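D-galactonate dehydratase family member SEN1436 (Salmonella enterica subsp. enterica serovar Enteritidis, PDB 3TW9) dehydrates D-gluconate to 2-dehydro-3-deoxy-D-gluconate with low activity in vitro, using one magnesium ion per subunit, and probably plays no significant part in gluconate degradation in vivo. Local coordinates at residues W308-C322 and L336-H350. Residues are numbered along the deposited sequence; the frame is centred on the assembly and turned at random. Where two conformers were deposited one is given.
Sequences WKPLIDNRLIDYIRC and LAVYSELNGVRTAWH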
# COMPACT_ATOMS: atom_id res chain seq x y z
N TRP C 308 11.06 7.11 8.06
CA TRP C 308 9.82 6.56 8.62
C TRP C 308 9.79 5.03 8.76
O TRP C 308 9.13 4.51 9.67
CB TRP C 308 8.59 7.09 7.89
CG TRP C 308 8.51 6.78 6.41
CD1 TRP C 308 8.77 7.64 5.37
CD2 TRP C 308 8.12 5.53 5.82
NE1 TRP C 308 8.55 6.99 4.17
CE2 TRP C 308 8.14 5.71 4.43
CE3 TRP C 308 7.74 4.29 6.34
CZ2 TRP C 308 7.80 4.68 3.55
CZ3 TRP C 308 7.40 3.27 5.46
CH2 TRP C 308 7.44 3.48 4.08
N LYS C 309 10.48 4.33 7.85
CA LYS C 309 10.42 2.85 7.83
C LYS C 309 10.91 2.12 9.09
O LYS C 309 10.16 1.27 9.57
CB LYS C 309 11.04 2.26 6.55
CG LYS C 309 10.63 0.82 6.25
CD LYS C 309 11.28 0.32 4.96
CE LYS C 309 11.10 -1.19 4.80
NZ LYS C 309 11.71 -2.04 5.88
N PRO C 310 12.11 2.45 9.64
CA PRO C 310 12.44 1.80 10.92
C PRO C 310 11.44 2.11 12.02
O PRO C 310 11.18 1.26 12.84
CB PRO C 310 13.80 2.39 11.30
CG PRO C 310 14.33 3.00 10.06
CD PRO C 310 13.16 3.40 9.24
N LEU C 311 10.86 3.31 12.03
CA LEU C 311 9.87 3.69 13.07
C LEU C 311 8.58 2.89 12.93
O LEU C 311 8.01 2.42 13.93
CB LEU C 311 9.55 5.20 12.99
CG LEU C 311 10.76 6.10 13.20
CD1 LEU C 311 10.31 7.56 13.24
CD2 LEU C 311 11.52 5.76 14.49
N ILE C 312 8.10 2.75 11.70
CA ILE C 312 6.83 2.03 11.49
C ILE C 312 7.06 0.51 11.60
O ILE C 312 6.23 -0.17 12.21
CB ILE C 312 6.12 2.49 10.19
CG1 ILE C 312 5.70 3.96 10.35
CG2 ILE C 312 4.84 1.68 9.93
CD1 ILE C 312 5.23 4.57 9.12
N ASP C 313 8.22 0.03 11.12
CA ASP C 313 8.65 -1.39 11.21
C ASP C 313 8.71 -1.92 12.60
O ASP C 313 8.46 -3.12 12.83
CB ASP C 313 10.06 -1.63 10.54
CG ASP C 313 9.94 -1.96 9.06
OD1 ASP C 313 8.82 -2.13 8.62
OD2 ASP C 313 10.97 -2.05 8.37
N ASN C 314 9.05 -1.03 13.54
CA ASN C 314 9.24 -1.43 14.91
C ASN C 314 8.18 -0.85 15.81
O ASN C 314 8.32 -0.90 17.03
CB ASN C 314 10.62 -1.02 15.39
CG ASN C 314 11.70 -1.85 14.75
OD1 ASN C 314 11.83 -3.03 15.05
ND2 ASN C 314 12.46 -1.26 13.83
N ARG C 315 7.15 -0.25 15.19
CA ARG C 315 5.98 0.30 15.92
C ARG C 315 6.42 1.31 17.00
O ARG C 315 5.98 1.25 18.16
CB ARG C 315 5.08 -0.85 16.42
CG ARG C 315 4.39 -1.55 15.23
CD ARG C 315 3.93 -2.99 15.49
NE ARG C 315 5.06 -3.87 15.75
CZ ARG C 315 5.97 -4.25 14.85
NH1 ARG C 315 5.90 -3.89 13.57
NH2 ARG C 315 6.97 -5.02 15.23
N LEU C 316 7.30 2.22 16.61
CA LEU C 316 7.90 3.19 17.56
C LEU C 316 7.14 4.51 17.59
O LEU C 316 7.47 5.42 18.35
CB LEU C 316 9.36 3.45 17.20
CG LEU C 316 10.30 2.24 17.34
CD1 LEU C 316 11.69 2.65 16.88
CD2 LEU C 316 10.36 1.73 18.78
N ILE C 317 6.14 4.61 16.72
CA ILE C 317 5.21 5.74 16.72
C ILE C 317 3.80 5.21 16.52
O ILE C 317 3.63 4.08 16.07
CB ILE C 317 5.51 6.77 15.58
CG1 ILE C 317 5.40 6.11 14.21
CG2 ILE C 317 6.88 7.40 15.74
CD1 ILE C 317 5.58 7.07 13.01
N ASP C 318 2.81 6.06 16.81
CA ASP C 318 1.41 5.72 16.68
C ASP C 318 0.70 6.53 15.57
O ASP C 318 -0.35 6.12 15.09
CB ASP C 318 0.74 6.04 18.00
CG ASP C 318 1.41 5.34 19.14
OD1 ASP C 318 1.40 4.07 19.11
OD2 ASP C 318 1.98 6.04 19.98
N TYR C 319 1.31 7.64 15.16
CA TYR C 319 0.81 8.47 14.06
C TYR C 319 1.94 8.92 13.16
O TYR C 319 2.98 9.38 13.67
CB TYR C 319 0.07 9.74 14.57
CG TYR C 319 -1.09 9.42 15.42
CD1 TYR C 319 -2.37 9.31 14.84
CD2 TYR C 319 -0.95 9.25 16.81
CE1 TYR C 319 -3.47 9.03 15.63
CE2 TYR C 319 -2.06 8.94 17.61
CZ TYR C 319 -3.31 8.84 17.00
OH TYR C 319 -4.42 8.54 17.76
N ILE C 320 1.71 8.86 11.85
CA ILE C 320 2.67 9.42 10.86
C ILE C 320 2.20 10.81 10.36
O ILE C 320 1.05 10.97 10.00
CB ILE C 320 2.96 8.37 9.73
CG1 ILE C 320 4.12 8.80 8.80
CG2 ILE C 320 1.73 7.91 8.96
CD1 ILE C 320 5.48 8.90 9.50
N ARG C 321 3.11 11.78 10.36
CA ARG C 321 2.79 13.21 10.22
C ARG C 321 3.31 13.84 8.95
O ARG C 321 3.41 15.05 8.88
CB ARG C 321 3.38 13.98 11.42
CG ARG C 321 2.74 13.68 12.81
CD ARG C 321 1.46 14.49 12.98
NE ARG C 321 1.73 15.93 13.02
CZ ARG C 321 1.01 16.91 12.44
NH1 ARG C 321 -0.06 16.65 11.67
NH2 ARG C 321 1.39 18.17 12.64
N CYS C 322 3.66 13.04 7.94
CA CYS C 322 4.37 13.62 6.78
C CYS C 322 3.54 14.68 6.08
O CYS C 322 2.30 14.65 6.07
CB CYS C 322 4.79 12.54 5.77
SG CYS C 322 5.89 11.32 6.54
N LEU C 336 2.64 4.76 2.04
CA LEU C 336 3.03 4.94 3.43
C LEU C 336 1.82 4.70 4.36
O LEU C 336 1.95 4.08 5.40
CB LEU C 336 3.60 6.35 3.61
CG LEU C 336 3.89 6.89 5.01
CD1 LEU C 336 4.75 5.91 5.82
CD2 LEU C 336 4.61 8.21 4.83
N ALA C 337 0.66 5.21 3.96
CA ALA C 337 -0.60 4.99 4.71
C ALA C 337 -0.88 3.49 4.86
O ALA C 337 -1.20 3.01 5.94
CB ALA C 337 -1.76 5.67 3.98
N VAL C 338 -0.71 2.76 3.76
CA VAL C 338 -0.86 1.30 3.74
C VAL C 338 0.21 0.59 4.59
O VAL C 338 -0.10 -0.32 5.36
CB VAL C 338 -0.85 0.75 2.27
CG1 VAL C 338 -0.64 -0.77 2.25
CG2 VAL C 338 -2.13 1.14 1.52
N TYR C 339 1.47 1.03 4.49
CA TYR C 339 2.55 0.42 5.29
C TYR C 339 2.24 0.64 6.78
O TYR C 339 2.33 -0.26 7.59
CB TYR C 339 3.93 1.03 4.90
CG TYR C 339 5.10 0.14 5.28
CD1 TYR C 339 5.57 -0.80 4.39
CD2 TYR C 339 5.73 0.24 6.53
CE1 TYR C 339 6.62 -1.65 4.72
CE2 TYR C 339 6.80 -0.60 6.88
CZ TYR C 339 7.24 -1.53 5.94
OH TYR C 339 8.28 -2.41 6.22
N SER C 340 1.78 1.84 7.11
CA SER C 340 1.29 2.19 8.45
C SER C 340 0.11 1.31 8.91
O SER C 340 0.13 0.77 10.04
CB SER C 340 0.97 3.69 8.48
OG SER C 340 2.18 4.41 8.30
N GLU C 341 -0.86 1.09 8.02
CA GLU C 341 -2.07 0.29 8.33
C GLU C 341 -1.76 -1.12 8.83
O GLU C 341 -2.34 -1.57 9.84
CB GLU C 341 -2.95 0.19 7.07
CG GLU C 341 -4.26 -0.52 7.28
CD GLU C 341 -4.99 -0.77 5.99
OE1 GLU C 341 -4.66 -0.11 4.97
OE2 GLU C 341 -5.88 -1.65 5.99
N LEU C 342 -0.84 -1.79 8.13
CA LEU C 342 -0.50 -3.17 8.46
C LEU C 342 0.26 -3.24 9.78
O LEU C 342 0.28 -4.29 10.42
CB LEU C 342 0.27 -3.83 7.32
CG LEU C 342 -0.68 -4.04 6.13
CD1 LEU C 342 0.05 -4.40 4.82
CD2 LEU C 342 -1.75 -5.07 6.47
N ASN C 343 0.87 -2.11 10.17
CA ASN C 343 1.53 -1.97 11.48
C ASN C 343 0.66 -1.33 12.55
O ASN C 343 1.15 -1.01 13.61
CB ASN C 343 2.84 -1.19 11.31
CG ASN C 343 3.93 -2.06 10.73
OD1 ASN C 343 4.41 -2.95 11.42
ND2 ASN C 343 4.29 -1.85 9.45
N GLY C 344 -0.63 -1.12 12.27
CA GLY C 344 -1.53 -0.46 13.27
C GLY C 344 -1.20 1.01 13.58
O GLY C 344 -1.60 1.54 14.60
N VAL C 345 -0.43 1.65 12.69
CA VAL C 345 -0.03 3.05 12.83
C VAL C 345 -1.06 3.89 12.03
O VAL C 345 -1.46 3.50 10.92
CB VAL C 345 1.42 3.26 12.33
CG1 VAL C 345 1.79 4.72 12.27
CG2 VAL C 345 2.43 2.47 13.28
N ARG C 346 -1.51 5.02 12.59
CA ARG C 346 -2.54 5.81 11.90
C ARG C 346 -1.98 7.07 11.22
O ARG C 346 -0.86 7.51 11.50
CB ARG C 346 -3.68 6.12 12.89
CG ARG C 346 -4.33 4.82 13.39
CD ARG C 346 -5.70 5.06 13.99
NE ARG C 346 -5.65 5.98 15.16
CZ ARG C 346 -6.75 6.48 15.71
NH1 ARG C 346 -7.94 6.14 15.21
NH2 ARG C 346 -6.70 7.28 16.75
N THR C 347 -2.73 7.64 10.29
CA THR C 347 -2.23 8.80 9.53
C THR C 347 -2.58 10.13 10.19
O THR C 347 -3.61 10.26 10.83
CB THR C 347 -2.71 8.75 8.08
OG1 THR C 347 -4.12 9.00 8.03
CG2 THR C 347 -2.38 7.40 7.45
N ALA C 348 -1.68 11.10 10.07
CA ALA C 348 -1.95 12.45 10.58
C ALA C 348 -1.22 13.43 9.68
O ALA C 348 -0.33 14.17 10.12
CB ALA C 348 -1.55 12.60 12.05
N TRP C 349 -1.65 13.46 8.43
CA TRP C 349 -0.91 14.29 7.43
C TRP C 349 -0.78 15.73 7.88
O TRP C 349 -1.70 16.28 8.50
CB TRP C 349 -1.61 14.26 6.09
CG TRP C 349 -1.87 12.89 5.57
CD1 TRP C 349 -3.10 12.39 5.20
CD2 TRP C 349 -0.91 11.83 5.33
NE1 TRP C 349 -2.96 11.09 4.75
CE2 TRP C 349 -1.64 10.72 4.82
CE3 TRP C 349 0.48 11.71 5.51
CZ2 TRP C 349 -1.02 9.51 4.46
CZ3 TRP C 349 1.11 10.48 5.17
CH2 TRP C 349 0.35 9.41 4.64
N HIS C 350 0.37 16.33 7.57
CA HIS C 350 0.65 17.69 7.96
C HIS C 350 -0.37 18.64 7.33
O HIS C 350 -0.62 18.56 6.13
CB HIS C 350 2.06 18.07 7.56
CG HIS C 350 2.60 19.26 8.28
ND1 HIS C 350 3.52 20.11 7.71
CD2 HIS C 350 2.32 19.76 9.51
CE1 HIS C 350 3.80 21.08 8.57
NE2 HIS C 350 3.10 20.88 9.67
O HOH W 1 -2.95 5.76 16.44
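Tyr-319 pairs with Arg-346 and Ile-320 with Thr-347 where two neighbouring parallel strands of the enolase-superfamily barrel meet, strand 319-320, helix 330-342 and strand 346-347 forming one beta-alpha-beta unit. The evidence is a ladder of backbone hydrogen bonds, from Arg-346 N to Asp-318 O, Ile-320 N to Arg-346 O (2.9 Å) and Ala-348 N to Ile-320 O, continued past the strands by His-350 N to Cys-322 O.

Apolar packing joins the helices, whose short segments run 24° apart. Leu-336 CD1 sits over one face of the Trp-308 indole, 3.5 Å from the six-membered-ring centroid, a CH-pi contact. With CG of Trp-308 lying between its backbone N and carbonyl carbon (chi1 60°), the indole presents its edge to the face of Tyr-339 in an offset edge-to-face pair, planes at 65°. Tyr-339 is a knob among Lys-309, Asp-313, Ile-312 and Trp-308. Leu-336 CD2 turns instead to Cys-322 SG (3.8 Å) and Ile-320 CG1.

Among polar groups, Tyr-339 OH donates a very short bond to Asp-313 OD1 (2.5 Å), which lies in the ring plane; Lys-309 NZ forms a salt bridge with the other carboxylate oxygen, OD2, on its syn lone pair. Asn-343 ND2 of the second subunit also bonds Tyr-339 OH, carrying this cluster into the interface with that subunit. Arg-315 NH1 reaches Asn-343 OD1 at 2.8 Å, guanidinium and amide nearly coplanar.

At the strand ends, Arg-321 and His-350, both substrate-binding residues, bring the contact into the active site. Arg-321 NH2 forms salt bridges with magnesium ligand Glu-274 and with Glu-377, while NH1 donates to Ala-348 O (2.9 Å) from above the carbonyl plane.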